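Local coordinates for putative ArsC family related protein (Bacteroides fragilis, PDB 3GKX) that is of unknown function but belongs to the ArsC family, whose thioredoxin-like members include arsenate reductases, at residues Thr6-Tyr11 and Glu114-Leu119; Trp23-Glu26 and Glu30-Asn33; Arg34-Asp39 and Arg98-Thr103. One frame throughout, in Å; residues are numbered along the deposited sequence. Where two conformers were deposited one is given.

All three contacts bear on one four-stranded mixed sheet of a thioredoxin-like fold. Interaction 1 is buried: the C-terminal segment 114-119 sets a tryptophan and a leucine against segment 6-11, which carries strand 7-10. Interaction 2 sits further from the middle of the molecule and is partly exposed, joining helix 15-26 to the start of the neighbouring strand 32-35. Interaction 3, buried again, spans the same sheet from the far end of strand 32-35 to Arg98 and Leu100, at the entry of strand 100-102. Across each contact the touch is apolar: mainly aromatic in 1, with one methyl pair; methyl on ring in 2; aliphatic in 3, beside a polar network centred on Arg34.

Interaction 1: Thr6-Tyr11 and Glu114-Leu119; sequences TLFLQY and EEWEKL
Phe8 CE2 comes in at the edge of the Trp116 indole, 4.1 Å from Trp116 CH2, and the two side chains cross at about a right angle. Relative to the indole, the phenylalanine carbon arrives at the outer edge of the six-membered ring, close to the indole plane; relative to the phenyl ring, CH2 comes in obliquely. The two rings therefore touch at one place, and the contact is a narrow one. Each side chain has to reach to get there. In Phe8, CG is anti to the backbone N (chi1 -178°), which sets CG beside the carbonyl carbon and sends the ring on toward the C-terminal segment. In Trp116, CG is anti to the carbonyl carbon instead (chi1 -75°), and the indole extends from the helix toward the sheet with its benzo end leading.

A second touch lies at the N-terminal end of segment 6-11, where Thr6 CG2 and Leu119 CD2 stand 4.3 Å apart, methyl to methyl. The backbones stay well separated, the nearest CA atoms, those of Thr6 and Leu119, being 8.8 Å apart. Leu119 is presented by a short 3-10 segment, 117-119, with Leu119 N hydrogen-bonded to Trp116 O at 3.2 Å.

Neighbours fill in the setting. Val101 of strand 100-102 touches Thr6, Phe8 and Trp116, while Phe111 packs edge-to-face with the indole and Tyr31 meets the Phe8 ring nearly perpendicularly. Indole NE1 makes a weak hydrogen bond to Gly110 O, so its polar group is engaged away from Phe8. Between the two segments the contact is thus apolar, resting on van der Waals packing and probably on burial from water, and the C-terminal segment is joined to segment 6-11 without directed polar bonds.

Interaction 2: Trp23-Glu26 and Glu30-Asn33; sequences WLIE and EYTN
Leu24 drops one methyl onto the face of the Tyr31 ring. Its CD1 stands 3.8 Å from the ring centroid and 12° off the ring normal, a well-centred CH-pi contact; the closest ring atom to Leu24 CD1 is Tyr31 CD2, at 3.7 Å. The ring is offered to the helix because Tyr31 CG sits between its own backbone N and carbonyl carbon (chi1 66°). Phe8 of the neighbouring inner strand 7-10 also touches Leu24 and meets the Tyr31 ring nearly at right angles, which makes this the tightly packed inner side.

Toward the phenol end the packing thins. Ile25 CD1 approaches Tyr31 OH only to 4.4 Å, and Ile25 belongs to the exposed surface of the helix. Glu30, an exposed residue, starts its side chain away from the helix. In the plane of the tyrosine ring, at its edge, lies Asn33 OD1, which takes a weak hydrogen bond from Gln10 NE2.

The short connection between helix 15-26 and strand 32-35 brings Tyr31 back against Leu24, closing the beta-alpha-beta crossover that runs from strand 7-10 through the helix to a parallel neighbouring strand, as at the start of the thioredoxin fold.

Interaction 3: Arg34-Asp39 and Arg98-Thr103; sequences RLIVDD and RPLVVT
Ile36 and Arg98 bring the two backbones nearest, their CA atoms 7.5 Å apart, just where each segment is irregular. Segment 34-39 leaves strand 32-35 and coils at 36-38 into helical backbone angles, a turn closed by a hydrogen bond from Asp39 N to Leu35 O at 2.8 Å. In 98-103 the peptide between Arg98 and Pro99 is cis, and strand 100-102 follows. Strand 7-10 runs between the two, so the link is made by side chains reaching across it.

Ile36 does most of the reaching. Its CD1 lies 4.0 Å from Arg98 CB and 4.2 Å from Leu100 CG. The arginine thus uses the aliphatic start of its chain, which in the conformer given is bent at chi2 (-142°) and crosses Ile36 at about a right angle.

Much of the polar bonding of Arg34 is within its own segment. It grips Asp39 O side-on through two nitrogens, NE at 3.1 Å and NH1 at 3.3 Å, with the oxygen in the guanidinium plane. Asp39 OD2 sits above that plane, a charge-only partner, and NH2 makes a salt bridge to Glu45.

Arg98 also touches Cys17, which with Cys14 forms what looks like a thioredoxin-type CxxC at the start of helix 15-26; any redox role is not established here. A cis-proline entering a strand beside that helix is a hallmark of the thioredoxin fold.

Interaction 1: Thr6-Tyr11 and Glu114-Leu119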
loop_
_atom_site.group_PDB
_atom_site.type_symbol
_atom_site.label_atom_id
_atom_site.label_comp_id
_atom_site.label_asym_id
_atom_site.label_seq_id
_atom_site.Cartn_x
_atom_site.Cartn_y
_atom_site.Cartn_z
ATOM N N THR B 6 4.349 -20.437 5.594
ATOM C CA THR B 6 3.449 -19.794 4.671
ATOM C C THR B 6 2.015 -20.027 5.066
ATOM O O THR B 6 1.535 -21.154 5.027
ATOM C CB THR B 6 3.676 -20.314 3.249
ATOM O OG1 THR B 6 5.077 -20.260 2.923
ATOM C CG2 THR B 6 2.896 -19.504 2.257
ATOM N N LEU B 7 1.305 -18.964 5.411
ATOM C CA LEU B 7 -0.062 -19.121 5.870
ATOM C C LEU B 7 -1.006 -18.690 4.760
ATOM O O LEU B 7 -0.920 -17.566 4.273
ATOM C CB LEU B 7 -0.280 -18.368 7.189
ATOM C CG LEU B 7 -1.652 -18.429 7.868
ATOM C CD1 LEU B 7 -1.908 -19.838 8.544
ATOM C CD2 LEU B 7 -1.761 -17.325 8.886
ATOM N N PHE B 8 -1.853 -19.634 4.331
ATOM C CA PHE B 8 -2.871 -19.477 3.286
ATOM C C PHE B 8 -4.299 -19.348 3.854
ATOM O O PHE B 8 -4.896 -20.336 4.325
ATOM C CB PHE B 8 -2.837 -20.727 2.422
ATOM C CG PHE B 8 -3.792 -20.705 1.268
ATOM C CD1 PHE B 8 -4.658 -21.782 1.044
ATOM C CD2 PHE B 8 -3.814 -19.633 0.384
ATOM C CE1 PHE B 8 -5.524 -21.801 -0.065
ATOM C CE2 PHE B 8 -4.703 -19.627 -0.730
ATOM C CZ PHE B 8 -5.557 -20.717 -0.955
ATOM N N LEU B 9 -4.846 -18.136 3.807
ATOM C CA LEU B 9 -6.165 -17.893 4.316
ATOM C C LEU B 9 -7.162 -17.766 3.166
ATOM O O LEU B 9 -7.024 -16.916 2.259
ATOM C CB LEU B 9 -6.175 -16.647 5.187
ATOM C CG LEU B 9 -5.432 -16.651 6.521
ATOM C CD1 LEU B 9 -4.001 -16.058 6.351
ATOM C CD2 LEU B 9 -6.249 -15.852 7.551
ATOM N N GLN B 10 -8.185 -18.609 3.205
ATOM C CA GLN B 10 -9.103 -18.716 2.070
ATOM C C GLN B 10 -10.526 -19.062 2.489
ATOM O O GLN B 10 -10.761 -19.478 3.619
ATOM C CB GLN B 10 -8.588 -19.771 1.070
ATOM C CG GLN B 10 -8.542 -21.181 1.652
ATOM C CD GLN B 10 -9.044 -22.220 0.675
ATOM O OE1 GLN B 10 -9.528 -21.887 -0.421
ATOM N NE2 GLN B 10 -8.957 -23.490 1.071
ATOM N N TYR B 11 -11.453 -18.875 1.546
ATOM C CA TYR B 11 -12.831 -19.348 1.634
ATOM C C TYR B 11 -13.041 -20.346 0.484
ATOM O O TYR B 11 -13.055 -19.939 -0.686
ATOM C CB TYR B 11 -13.834 -18.176 1.568
ATOM C CG TYR B 11 -15.286 -18.601 1.666
ATOM C CD1 TYR B 11 -15.831 -19.020 2.881
ATOM C CD2 TYR B 11 -16.114 -18.606 0.533
ATOM C CE1 TYR B 11 -17.176 -19.427 2.971
ATOM C CE2 TYR B 11 -17.466 -19.010 0.610
ATOM C CZ TYR B 11 -17.983 -19.411 1.834
ATOM O OH TYR B 11 -19.294 -19.803 1.931
ATOM N N GLU B 114 1.560 -12.966 -10.829
ATOM C CA GLU B 114 2.745 -12.133 -11.011
ATOM C C GLU B 114 3.381 -11.867 -9.645
ATOM O O GLU B 114 4.601 -11.890 -9.500
ATOM C CB GLU B 114 2.387 -10.821 -11.745
ATOM N N GLU B 115 2.550 -11.670 -8.630
ATOM C CA GLU B 115 3.064 -11.352 -7.299
ATOM C C GLU B 115 3.371 -12.593 -6.476
ATOM O O GLU B 115 4.271 -12.575 -5.629
ATOM C CB GLU B 115 2.091 -10.457 -6.540
ATOM C CG GLU B 115 1.936 -9.040 -7.130
ATOM C CD GLU B 115 0.914 -8.211 -6.355
ATOM O OE1 GLU B 115 0.212 -8.796 -5.480
ATOM O OE2 GLU B 115 0.821 -6.986 -6.609
ATOM N N TRP B 116 2.619 -13.668 -6.704
ATOM C CA TRP B 116 2.807 -14.890 -5.919
ATOM C C TRP B 116 4.143 -15.584 -6.195
ATOM O O TRP B 116 4.573 -16.447 -5.427
ATOM C CB TRP B 116 1.624 -15.828 -6.111
ATOM C CG TRP B 116 0.436 -15.341 -5.362
ATOM C CD1 TRP B 116 -0.041 -14.066 -5.330
ATOM C CD2 TRP B 116 -0.403 -16.110 -4.505
ATOM N NE1 TRP B 116 -1.144 -13.993 -4.510
ATOM C CE2 TRP B 116 -1.383 -15.235 -3.985
ATOM C CE3 TRP B 116 -0.425 -17.457 -4.121
ATOM C CZ2 TRP B 116 -2.386 -15.665 -3.114
ATOM C CZ3 TRP B 116 -1.429 -17.882 -3.259
ATOM C CH2 TRP B 116 -2.391 -16.991 -2.764
ATOM N N GLU B 117 4.803 -15.174 -7.283
ATOM C CA GLU B 117 6.137 -15.652 -7.611
ATOM C C GLU B 117 7.215 -15.297 -6.570
ATOM O O GLU B 117 8.234 -15.978 -6.524
ATOM C CB GLU B 117 6.553 -15.154 -8.993
ATOM C CG GLU B 117 5.656 -15.622 -10.134
ATOM C CD GLU B 117 6.050 -16.984 -10.679
ATOM O OE1 GLU B 117 7.266 -17.298 -10.701
ATOM O OE2 GLU B 117 5.142 -17.736 -11.102
ATOM N N LYS B 118 6.998 -14.269 -5.728
ATOM C CA LYS B 118 7.964 -13.927 -4.660
ATOM C C LYS B 118 8.135 -15.098 -3.704
ATOM O O LYS B 118 9.135 -15.177 -3.000
ATOM C CB LYS B 118 7.535 -12.703 -3.844
ATOM C CG LYS B 118 7.272 -11.434 -4.622
ATOM C CD LYS B 118 6.282 -10.559 -3.878
ATOM C CE LYS B 118 5.605 -9.572 -4.825
ATOM N NZ LYS B 118 4.304 -9.039 -4.280
ATOM N N LEU B 119 7.146 -15.989 -3.666
ATOM C CA LEU B 119 7.186 -17.214 -2.838
ATOM C C LEU B 119 8.085 -18.331 -3.376
ATOM O O LEU B 119 8.278 -19.325 -2.679
ATOM C CB LEU B 119 5.774 -17.797 -2.692
ATOM C CG LEU B 119 4.699 -16.925 -2.033
ATOM C CD1 LEU B 119 3.289 -17.360 -2.432
ATOM C CD2 LEU B 119 4.891 -16.946 -0.531
#

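Interaction 2: Trp23-Glu26 and Glu30-Asn33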
loop_
_atom_site.group_PDB
_atom_site.type_symbol
_atom_site.label_atom_id
_atom_site.label_comp_id
_atom_site.label_asym_id
_atom_site.label_seq_id
_atom_site.Cartn_x
_atom_site.Cartn_y
_atom_site.Cartn_z
ATOM N N TRP B 23 -2.494 -23.042 -7.890
ATOM C CA TRP B 23 -1.161 -22.472 -8.093
ATOM C C TRP B 23 -0.125 -22.836 -7.010
ATOM O O TRP B 23 1.003 -23.211 -7.344
ATOM C CB TRP B 23 -1.240 -20.949 -8.287
ATOM C CG TRP B 23 0.055 -20.308 -8.712
ATOM C CD1 TRP B 23 0.422 -19.989 -9.972
ATOM C CD2 TRP B 23 1.149 -19.924 -7.862
ATOM N NE1 TRP B 23 1.680 -19.433 -9.978
ATOM C CE2 TRP B 23 2.151 -19.384 -8.694
ATOM C CE3 TRP B 23 1.391 -20.022 -6.489
ATOM C CZ2 TRP B 23 3.366 -18.900 -8.192
ATOM C CZ3 TRP B 23 2.609 -19.558 -5.984
ATOM C CH2 TRP B 23 3.576 -19.001 -6.830
ATOM N N LEU B 24 -0.476 -22.741 -5.725
ATOM C CA LEU B 24 0.489 -23.140 -4.675
ATOM C C LEU B 24 0.941 -24.598 -4.813
ATOM O O LEU B 24 2.106 -24.908 -4.575
ATOM C CB LEU B 24 -0.074 -22.961 -3.261
ATOM C CG LEU B 24 -0.332 -21.586 -2.659
ATOM C CD1 LEU B 24 -1.154 -21.826 -1.396
ATOM C CD2 LEU B 24 0.987 -20.845 -2.400
ATOM N N ILE B 25 0.020 -25.497 -5.137
ATOM C CA ILE B 25 0.393 -26.912 -5.260
ATOM C C ILE B 25 1.205 -27.153 -6.537
ATOM O O ILE B 25 2.276 -27.776 -6.496
ATOM C CB ILE B 25 -0.809 -27.869 -5.171
ATOM C CG1 ILE B 25 -1.591 -27.620 -3.859
ATOM C CG2 ILE B 25 -0.318 -29.280 -5.241
ATOM C CD1 ILE B 25 -2.988 -28.264 -3.819
ATOM N N GLU B 26 0.698 -26.636 -7.660
ATOM C CA GLU B 26 1.444 -26.643 -8.923
ATOM C C GLU B 26 2.887 -26.171 -8.682
ATOM O O GLU B 26 3.818 -26.790 -9.158
ATOM C CB GLU B 26 0.743 -25.759 -9.959
ATOM C CG GLU B 26 1.327 -25.773 -11.357
ATOM C CD GLU B 26 0.751 -24.657 -12.222
ATOM O OE1 GLU B 26 1.165 -23.476 -12.064
ATOM O OE2 GLU B 26 -0.123 -24.959 -13.064
ATOM N N GLU B 30 4.709 -25.595 0.001
ATOM C CA GLU B 30 4.149 -26.050 1.264
ATOM C C GLU B 30 3.580 -24.843 2.000
ATOM O O GLU B 30 4.144 -23.748 1.938
ATOM C CB GLU B 30 5.223 -26.743 2.104
ATOM C CG GLU B 30 5.817 -27.960 1.418
ATOM C CD GLU B 30 6.698 -28.755 2.346
ATOM O OE1 GLU B 30 6.171 -29.362 3.308
ATOM O OE2 GLU B 30 7.925 -28.762 2.121
ATOM N N TYR B 31 2.446 -25.044 2.662
ATOM C CA TYR B 31 1.748 -23.983 3.373
ATOM C C TYR B 31 0.783 -24.597 4.372
ATOM O O TYR B 31 0.497 -25.804 4.346
ATOM C CB TYR B 31 0.943 -23.127 2.415
ATOM C CG TYR B 31 -0.202 -23.871 1.752
ATOM C CD1 TYR B 31 -1.506 -23.783 2.256
ATOM C CD2 TYR B 31 0.022 -24.692 0.634
ATOM C CE1 TYR B 31 -2.569 -24.480 1.627
ATOM C CE2 TYR B 31 -1.005 -25.391 0.040
ATOM C CZ TYR B 31 -2.298 -25.268 0.531
ATOM O OH TYR B 31 -3.313 -25.936 -0.090
ATOM N N THR B 32 0.286 -23.748 5.245
ATOM C CA THR B 32 -0.646 -24.135 6.270
ATOM C C THR B 32 -1.976 -23.502 5.883
ATOM O O THR B 32 -2.042 -22.279 5.689
ATOM C CB THR B 32 -0.191 -23.583 7.605
ATOM O OG1 THR B 32 1.153 -24.023 7.877
ATOM C CG2 THR B 32 -1.142 -24.022 8.720
ATOM N N ASN B 33 -3.010 -24.334 5.723
ATOM C CA ASN B 33 -4.374 -23.877 5.395
ATOM C C ASN B 33 -4.987 -23.154 6.592
ATOM O O ASN B 33 -4.561 -23.360 7.745
ATOM C CB ASN B 33 -5.257 -25.050 4.928
ATOM C CG ASN B 33 -6.456 -24.605 4.057
ATOM O OD1 ASN B 33 -6.292 -24.064 2.955
ATOM N ND2 ASN B 33 -7.669 -24.871 4.545
#

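Interaction 3: Arg34-Asp39 and Arg98-Thr103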
loop_
_atom_site.group_PDB
_atom_site.type_symbol
_atom_site.label_atom_id
_atom_site.label_comp_id
_atom_site.label_asym_id
_atom_site.label_seq_id
_atom_site.Cartn_x
_atom_site.Cartn_y
_atom_site.Cartn_z
ATOM N N ARG B 34 -5.918 -22.243 6.294
ATOM C CA ARG B 34 -6.722 -21.520 7.289
ATOM C C ARG B 34 -7.928 -20.898 6.578
ATOM O O ARG B 34 -7.804 -20.244 5.523
ATOM C CB ARG B 34 -5.896 -20.480 8.058
ATOM C CG ARG B 34 -6.687 -19.572 9.008
ATOM C CD ARG B 34 -5.776 -18.677 9.876
ATOM N NE ARG B 34 -6.527 -17.587 10.518
ATOM C CZ ARG B 34 -6.006 -16.684 11.348
ATOM N NH1 ARG B 34 -6.795 -15.756 11.856
ATOM N NH2 ARG B 34 -4.706 -16.699 11.676
ATOM N N LEU B 35 -9.099 -21.135 7.167
ATOM C CA LEU B 35 -10.379 -20.694 6.653
ATOM C C LEU B 35 -10.619 -19.293 7.186
ATOM O O LEU B 35 -10.864 -19.097 8.399
ATOM C CB LEU B 35 -11.496 -21.635 7.124
ATOM C CG LEU B 35 -11.329 -23.155 6.965
ATOM C CD1 LEU B 35 -12.115 -23.936 8.057
ATOM C CD2 LEU B 35 -11.677 -23.661 5.541
ATOM N N ILE B 36 -10.550 -18.318 6.276
ATOM C CA ILE B 36 -10.692 -16.905 6.610
ATOM C C ILE B 36 -12.026 -16.546 7.298
ATOM O O ILE B 36 -12.101 -15.562 8.032
ATOM C CB ILE B 36 -10.493 -16.045 5.347
ATOM C CG1 ILE B 36 -9.898 -14.679 5.690
ATOM C CG2 ILE B 36 -11.795 -15.944 4.500
ATOM C CD1 ILE B 36 -9.397 -13.949 4.445
ATOM N N VAL B 37 -13.079 -17.330 7.060
ATOM C CA VAL B 37 -14.369 -17.035 7.661
ATOM C C VAL B 37 -14.544 -17.687 9.039
ATOM O O VAL B 37 -14.888 -16.997 9.992
ATOM C CB VAL B 37 -15.538 -17.361 6.696
ATOM C CG1 VAL B 37 -16.879 -17.105 7.365
ATOM C CG2 VAL B 37 -15.403 -16.508 5.430
ATOM N N ASP B 38 -14.304 -18.993 9.144
ATOM C CA ASP B 38 -14.347 -19.699 10.438
ATOM C C ASP B 38 -13.308 -19.174 11.423
ATOM O O ASP B 38 -13.583 -19.003 12.601
ATOM C CB ASP B 38 -14.144 -21.202 10.258
ATOM C CG ASP B 38 -15.207 -21.846 9.368
ATOM O OD1 ASP B 38 -15.278 -21.502 8.164
ATOM O OD2 ASP B 38 -15.956 -22.724 9.863
ATOM N N ASP B 39 -12.109 -18.915 10.949
ATOM C CA ASP B 39 -11.078 -18.411 11.834
ATOM C C ASP B 39 -10.569 -17.074 11.273
ATOM O O ASP B 39 -9.546 -16.998 10.586
ATOM C CB ASP B 39 -9.986 -19.469 12.042
ATOM C CG ASP B 39 -8.863 -18.991 12.953
ATOM O OD1 ASP B 39 -9.020 -17.949 13.636
ATOM O OD2 ASP B 39 -7.801 -19.656 12.967
ATOM N N ARG B 98 -9.911 -12.201 0.078
ATOM C CA ARG B 98 -9.364 -13.558 0.045
ATOM C C ARG B 98 -9.021 -13.974 -1.383
ATOM O O ARG B 98 -9.637 -13.499 -2.328
ATOM C CB ARG B 98 -10.356 -14.549 0.653
ATOM C CG ARG B 98 -11.554 -14.769 -0.220
ATOM C CD ARG B 98 -12.797 -14.916 0.585
ATOM N NE ARG B 98 -13.930 -15.143 -0.303
ATOM C CZ ARG B 98 -15.193 -14.892 0.012
ATOM N NH1 ARG B 98 -15.489 -14.405 1.203
ATOM N NH2 ARG B 98 -16.153 -15.142 -0.865
ATOM N N PRO B 99 -8.012 -14.848 -1.543
ATOM C CA PRO B 99 -7.223 -15.385 -0.422
ATOM C C PRO B 99 -6.182 -14.363 0.049
ATOM O O PRO B 99 -5.981 -13.332 -0.623
ATOM C CB PRO B 99 -6.564 -16.627 -1.024
ATOM C CG PRO B 99 -6.332 -16.270 -2.436
ATOM C CD PRO B 99 -7.482 -15.313 -2.846
ATOM N N LEU B 100 -5.591 -14.629 1.214
ATOM C CA LEU B 100 -4.414 -13.922 1.734
ATOM C C LEU B 100 -3.371 -14.970 1.965
ATOM O O LEU B 100 -3.713 -16.088 2.400
ATOM C CB LEU B 100 -4.691 -13.285 3.099
ATOM C CG LEU B 100 -5.775 -12.244 3.106
ATOM C CD1 LEU B 100 -5.905 -11.523 4.477
ATOM C CD2 LEU B 100 -5.411 -11.281 1.985
ATOM N N VAL B 101 -2.109 -14.624 1.718
ATOM C CA VAL B 101 -0.957 -15.452 2.089
ATOM C C VAL B 101 -0.046 -14.592 2.967
ATOM O O VAL B 101 0.218 -13.437 2.654
ATOM C CB VAL B 101 -0.184 -15.993 0.863
ATOM C CG1 VAL B 101 0.989 -16.883 1.295
ATOM C CG2 VAL B 101 -1.076 -16.800 0.008
ATOM N N VAL B 102 0.398 -15.156 4.078
ATOM C CA VAL B 102 1.202 -14.454 5.070
ATOM C C VAL B 102 2.513 -15.250 5.180
ATOM O O VAL B 102 2.478 -16.477 5.383
ATOM C CB VAL B 102 0.458 -14.441 6.444
ATOM C CG1 VAL B 102 1.291 -13.818 7.555
ATOM C CG2 VAL B 102 -0.870 -13.752 6.315
ATOM N N THR B 103 3.649 -14.573 4.998
ATOM C CA THR B 103 4.973 -15.135 5.319
ATOM C C THR B 103 5.693 -14.081 6.147
ATOM O O THR B 103 5.163 -12.990 6.329
ATOM C CB THR B 103 5.832 -15.423 4.066
ATOM O OG1 THR B 103 6.127 -14.184 3.433
ATOM C CG2 THR B 103 5.067 -16.296 3.033
#